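Local coordinates for protein mandelate racemase/muconate lactonizing enzyme/Enolase superfamily (Rhodobacter sphaeroides, PDB 2HZG) that is a member of the mandelate racemase/muconate lactonizing enzyme family of the enolase superfamily, with a sodium ion bound by carboxylates in its barrel domain, at residues L140-T145 with G169-G174; L196-G201 with A221-L226. One frame throughout, in Å; residues are numbered along the deposited sequence.

Both contacts reach the same parallel barrel sheet, contact 1 through the loops at its strand ends, and their centres are about 13 Å apart. Contact 1 lies where strand 135-141 ends and the loop before helix 176-190 begins; it is partly buried, and it relies on one aromatic ring, an isoleucine and a proline. Contact 2 is almost wholly buried and joins the neighbouring strands 195-199 and 225-227 by backbone hydrogen bonds as well as side chains. They meet directly: Ile-171 CG2 of contact 1 lies 3.7 Å from Asp-199 O of contact 2. Each has a sodium ion, but 169-174 holds its ion through a backbone carbonyl and 196-201 through a carboxylate.

Contact 1 of 2, residues L140-T145 with G169-G174; sequences LLFGDT and GPIGRG. With NA (sodium ion), chain D.
The Phe-142 ring has Ile-171 over one face: CD1 stands 3.9 Å from the ring centroid and 18° off the normal, offset toward the rim, a CH-pi contact. The rest of the isoleucine follows the CD2-CE2-CZ side of the ring, with CG1 3.6 Å from Phe-142 CE2. In Ile-171, CG1 lies anti to the backbone N (chi1 -151°), and this carries the CG1-CD1 arm across the ring. Phe-166, on the adjoining strand 163-167, also meets the ring, its plane turned by about 30°. Nearer the backbone, Phe-142 CB packs on Pro-170 CD at 4.0 Å. The proline ring lies against the loop that follows strand 135-141, its CD 3.3 Å from Gly-143 O and its CG 4.1 Å from Asp-144 O. That Gly-143 carbonyl accepts a hydrogen bond from Gln-182 of helix 176-190. Pro-170 to Arg-173 form a type II turn, closed by Arg-173 N to Pro-170 O at 3.1 Å, with Gly-172 at positive phi. Farther along, Gly-174 O binds a sodium ion at 2.3 Å; three waters also bind the ion, two of them donating to Gly-172 O and Arg-173 O. Apolar packing thus joins loops after two successive strands of the TIM-barrel-like domain, while the carbonyls of Gly-172, Arg-173 and Gly-174 serve the ion, directly or through water.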
loop_
_atom_site.group_PDB
_atom_site.type_symbol
_atom_site.label_atom_id
_atom_site.label_comp_id
_atom_site.label_asym_id
_atom_site.label_seq_id
_atom_site.Cartn_x
_atom_site.Cartn_y
_atom_site.Cartn_z
ATOM N N LEU A 140 -9.974 23.259 -5.194
ATOM C CA LEU A 140 -8.915 24.118 -5.699
ATOM C C LEU A 140 -7.635 23.965 -4.896
ATOM O O LEU A 140 -7.655 23.460 -3.793
ATOM C CB LEU A 140 -9.375 25.601 -5.638
ATOM C CG LEU A 140 -10.544 25.978 -6.549
ATOM C CD1 LEU A 140 -11.060 27.375 -6.201
ATOM C CD2 LEU A 140 -10.100 25.903 -8.007
ATOM N N LEU A 141 -6.522 24.439 -5.435
ATOM C CA LEU A 141 -5.308 24.493 -4.633
ATOM C C LEU A 141 -5.151 25.890 -4.023
ATOM O O LEU A 141 -5.492 26.899 -4.648
ATOM C CB LEU A 141 -4.096 24.125 -5.471
ATOM C CG LEU A 141 -4.123 22.708 -6.075
ATOM C CD1 LEU A 141 -2.956 22.519 -6.995
ATOM C CD2 LEU A 141 -4.170 21.590 -5.008
ATOM N N PHE A 142 -4.647 25.947 -2.801
ATOM C CA PHE A 142 -4.162 27.213 -2.252
ATOM C C PHE A 142 -3.167 27.873 -3.207
ATOM O O PHE A 142 -2.270 27.204 -3.727
ATOM C CB PHE A 142 -3.463 26.995 -0.898
ATOM C CG PHE A 142 -4.405 26.856 0.255
ATOM C CD1 PHE A 142 -5.075 27.976 0.758
ATOM C CD2 PHE A 142 -4.610 25.609 0.861
ATOM C CE1 PHE A 142 -5.948 27.871 1.820
ATOM C CE2 PHE A 142 -5.469 25.491 1.948
ATOM C CZ PHE A 142 -6.153 26.627 2.428
ATOM N N GLY A 143 -3.329 29.185 -3.429
ATOM C CA GLY A 143 -2.339 29.974 -4.147
ATOM C C GLY A 143 -1.064 30.078 -3.336
ATOM O O GLY A 143 -1.062 29.816 -2.133
ATOM N N ASP A 144 0.026 30.454 -3.989
ATOM C CA ASP A 144 1.306 30.632 -3.317
ATOM C C ASP A 144 1.300 31.840 -2.376
ATOM O O ASP A 144 2.144 31.933 -1.483
ATOM C CB ASP A 144 2.449 30.734 -4.342
ATOM C CG ASP A 144 2.683 29.409 -5.098
ATOM O OD1 ASP A 144 2.068 28.377 -4.725
ATOM O OD2 ASP A 144 3.490 29.400 -6.062
ATOM N N THR A 145 0.349 32.755 -2.566
ATOM C CA THR A 145 0.203 33.902 -1.668
ATOM C C THR A 145 -1.263 33.949 -1.296
ATOM O O THR A 145 -2.100 33.388 -2.017
ATOM C CB THR A 145 0.599 35.247 -2.347
ATOM O OG1 THR A 145 -0.258 35.466 -3.468
ATOM C CG2 THR A 145 2.061 35.233 -2.836
ATOM N N GLY A 169 -0.719 23.362 -1.857
ATOM C CA GLY A 169 0.086 24.580 -2.048
ATOM C C GLY A 169 0.973 24.737 -0.818
ATOM O O GLY A 169 1.577 23.765 -0.358
ATOM N N PRO A 170 1.073 25.970 -0.270
ATOM C CA PRO A 170 1.934 26.154 0.920
ATOM C C PRO A 170 1.309 25.831 2.276
ATOM O O PRO A 170 1.962 26.047 3.309
ATOM C CB PRO A 170 2.292 27.641 0.860
ATOM C CG PRO A 170 1.121 28.290 0.157
ATOM C CD PRO A 170 0.486 27.239 -0.749
ATOM N N ILE A 171 0.069 25.343 2.304
ATOM C CA ILE A 171 -0.629 25.216 3.569
ATOM C C ILE A 171 0.135 24.234 4.488
ATOM O O ILE A 171 0.670 23.222 4.022
ATOM C CB ILE A 171 -2.143 24.838 3.388
ATOM C CG1 ILE A 171 -3.002 25.384 4.542
ATOM C CG2 ILE A 171 -2.331 23.330 3.089
ATOM C CD1 ILE A 171 -3.107 26.955 4.554
ATOM N N GLY A 172 0.241 24.605 5.764
ATOM C CA GLY A 172 0.883 23.799 6.788
ATOM C C GLY A 172 2.382 23.646 6.666
ATOM O O GLY A 172 2.985 22.996 7.504
ATOM N N ARG A 173 2.995 24.238 5.638
ATOM C CA ARG A 173 4.433 24.068 5.390
ATOM C C ARG A 173 5.320 24.919 6.300
ATOM O O ARG A 173 6.501 24.605 6.492
ATOM C CB ARG A 173 4.789 24.358 3.926
ATOM C CG ARG A 173 4.096 23.415 2.938
ATOM C CD ARG A 173 4.737 23.443 1.556
ATOM N NE ARG A 173 5.906 22.572 1.511
ATOM C CZ ARG A 173 5.862 21.257 1.299
ATOM N NH1 ARG A 173 4.698 20.639 1.110
ATOM N NH2 ARG A 173 6.988 20.555 1.276
ATOM N N GLY A 174 4.750 25.987 6.841
ATOM C CA GLY A 174 5.480 26.940 7.683
ATOM C C GLY A 174 4.708 27.219 8.958
ATOM O O GLY A 174 4.284 26.295 9.668
HETATM NA NA NA D . 5.238 24.444 10.689
HETATM O O HOH W 1 3.615 22.925 10.059
HETATM O O HOH W 2 6.875 23.600 9.232
HETATM O O HOH W 3 6.885 26.093 11.681
#

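Contact 2 of 2, residues L196-G201 with A221-L226; sequences LMVDVG and AGVLWL. With NA (sodium ion), chain C.
Met-197 lies across one face of the Trp-225 indole. Its CB is 3.7 Å from Trp-225 NE1, on the pyrrole side. CG settles over the centre of the six-membered ring, 3.5 Å from the centroid and 14° off the normal, a CH-pi contact. SD stands higher above the same ring, a Met-aromatic contact at 4.7 Å, and touches Leu-224 CD2 from the side. The bends at chi2 (77°) and chi3 (73°) keep CE on the same side of the indole, beyond its CZ2-CH2 edge and 4.4 Å from Trp-225 CH2. Trp-225 NE1 is hydrogen-bonded to Glu-227, a sodium ligand.

Two nearly straight backbone bonds cross, Leu-224 N to Leu-196 O at 2.8 Å and Val-198 N to Trp-225 O at 3.1 Å. Val-198 and Leu-226 form a parallel bridge; Val-198 CG2 packs against Val-223 CG1 at 3.8 Å, and Leu-226 CD1 reaches Val-200 CG1. A water joins Leu-196 N to Gly-222 O beside the Schellman motif that ends helix 215-220. At the other end Asp-199 OD2 binds sodium at 2.3 Å, beside Glu-227 and Glu-254. Asp-199 OD1 accepts from Gly-201 N, above the carboxylate plane, in an Asx turn that would steady the carboxylate, and from a water on the same ion.

Strand 195-199, helices 208-212 and 215-220 and strand 225-227 form a beta-alpha-beta crossover of the TIM-barrel-like domain, with Asp-199 and Glu-227 at the C-terminal strand ends. Strand 163-167 flanks 195-199 on its other side; Leu-218 packs on Val-198, Val-223 and Leu-226, helix 176-190 on Leu-196 and Ala-221.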
loop_
_atom_site.group_PDB
_atom_site.type_symbol
_atom_site.label_atom_id
_atom_site.label_comp_id
_atom_site.label_asym_id
_atom_site.label_seq_id
_atom_site.Cartn_x
_atom_site.Cartn_y
_atom_site.Cartn_z
ATOM N N LEU A 196 -16.712 26.461 3.443
ATOM C CA LEU A 196 -15.283 26.470 3.208
ATOM C C LEU A 196 -14.663 25.226 3.825
ATOM O O LEU A 196 -14.917 24.906 4.991
ATOM C CB LEU A 196 -14.624 27.739 3.767
ATOM C CG LEU A 196 -13.107 27.886 3.621
ATOM C CD1 LEU A 196 -12.645 27.896 2.160
ATOM C CD2 LEU A 196 -12.626 29.142 4.334
ATOM N N MET A 197 -13.872 24.520 3.020
ATOM C CA MET A 197 -13.175 23.332 3.478
ATOM C C MET A 197 -11.683 23.535 3.242
ATOM O O MET A 197 -11.288 24.288 2.346
ATOM C CB MET A 197 -13.685 22.085 2.762
ATOM C CG MET A 197 -15.132 21.703 3.103
ATOM S SD MET A 197 -16.411 22.724 2.293
ATOM C CE MET A 197 -16.317 22.165 0.649
ATOM N N VAL A 198 -10.872 22.869 4.066
ATOM C CA VAL A 198 -9.425 22.957 3.977
ATOM C C VAL A 198 -8.807 21.564 3.959
ATOM O O VAL A 198 -9.146 20.711 4.782
ATOM C CB VAL A 198 -8.827 23.801 5.138
ATOM C CG1 VAL A 198 -7.273 23.810 5.091
ATOM C CG2 VAL A 198 -9.401 25.228 5.117
ATOM N N ASP A 199 -7.906 21.358 3.009
ATOM C CA ASP A 199 -7.225 20.082 2.823
ATOM C C ASP A 199 -5.732 20.323 2.929
ATOM O O ASP A 199 -5.162 21.077 2.154
ATOM C CB ASP A 199 -7.619 19.537 1.443
ATOM C CG ASP A 199 -6.794 18.326 0.996
ATOM O OD1 ASP A 199 -6.028 17.727 1.779
ATOM O OD2 ASP A 199 -6.933 17.972 -0.205
ATOM N N VAL A 200 -5.100 19.694 3.911
ATOM C CA VAL A 200 -3.670 19.913 4.162
ATOM C C VAL A 200 -2.723 18.817 3.660
ATOM O O VAL A 200 -1.516 18.857 3.931
ATOM C CB VAL A 200 -3.382 20.283 5.647
ATOM C CG1 VAL A 200 -4.135 21.579 6.003
ATOM C CG2 VAL A 200 -3.768 19.157 6.598
ATOM N N GLY A 201 -3.266 17.861 2.913
ATOM C CA GLY A 201 -2.436 16.877 2.243
ATOM C C GLY A 201 -1.442 16.135 3.128
ATOM O O GLY A 201 -0.283 15.973 2.749
ATOM N N ALA A 221 -12.482 31.102 10.752
ATOM C CA ALA A 221 -12.896 31.186 9.348
ATOM C C ALA A 221 -14.159 30.379 9.043
ATOM O O ALA A 221 -14.616 30.349 7.903
ATOM C CB ALA A 221 -11.751 30.758 8.433
ATOM N N GLY A 222 -14.701 29.710 10.056
ATOM C CA GLY A 222 -15.938 28.933 9.930
ATOM C C GLY A 222 -15.781 27.732 9.003
ATOM O O GLY A 222 -16.726 27.347 8.313
ATOM N N VAL A 223 -14.585 27.148 8.993
ATOM C CA VAL A 223 -14.281 25.991 8.138
ATOM C C VAL A 223 -15.075 24.735 8.544
ATOM O O VAL A 223 -15.160 24.369 9.732
ATOM C CB VAL A 223 -12.753 25.730 8.073
ATOM C CG1 VAL A 223 -12.423 24.473 7.240
ATOM C CG2 VAL A 223 -12.032 26.948 7.487
ATOM N N LEU A 224 -15.677 24.094 7.550
ATOM C CA LEU A 224 -16.493 22.898 7.773
ATOM C C LEU A 224 -15.657 21.664 8.169
ATOM O O LEU A 224 -15.996 20.956 9.117
ATOM C CB LEU A 224 -17.345 22.599 6.526
ATOM C CG LEU A 224 -18.213 21.330 6.508
ATOM C CD1 LEU A 224 -19.331 21.414 7.549
ATOM C CD2 LEU A 224 -18.781 21.059 5.096
ATOM N N TRP A 225 -14.588 21.393 7.415
ATOM C CA TRP A 225 -13.759 20.256 7.718
ATOM C C TRP A 225 -12.305 20.528 7.399
ATOM O O TRP A 225 -11.966 21.403 6.581
ATOM C CB TRP A 225 -14.260 18.954 7.036
ATOM C CG TRP A 225 -13.944 18.793 5.534
ATOM C CD1 TRP A 225 -12.706 18.822 4.924
ATOM C CD2 TRP A 225 -14.893 18.524 4.486
ATOM N NE1 TRP A 225 -12.845 18.606 3.555
ATOM C CE2 TRP A 225 -14.173 18.416 3.273
ATOM C CE3 TRP A 225 -16.287 18.363 4.461
ATOM C CZ2 TRP A 225 -14.807 18.169 2.046
ATOM C CZ3 TRP A 225 -16.905 18.113 3.256
ATOM C CH2 TRP A 225 -16.162 18.011 2.062
ATOM N N LEU A 226 -11.461 19.767 8.080
ATOM C CA LEU A 226 -10.030 19.766 7.882
ATOM C C LEU A 226 -9.698 18.388 7.371
ATOM O O LEU A 226 -9.905 17.397 8.059
ATOM C CB LEU A 226 -9.311 20.042 9.210
ATOM C CG LEU A 226 -7.788 19.875 9.175
ATOM C CD1 LEU A 226 -7.151 20.902 8.217
ATOM C CD2 LEU A 226 -7.220 19.959 10.612
HETATM NA NA NA C . -7.707 15.842 -0.785
HETATM O O HOH W 4 -17.871 26.809 6.008
HETATM O O HOH W 5 -5.346 15.537 0.772
HETATM O O HOH W 6 -6.096 15.340 -2.577
HETATM O O HOH W 7 -9.010 16.794 -2.784
#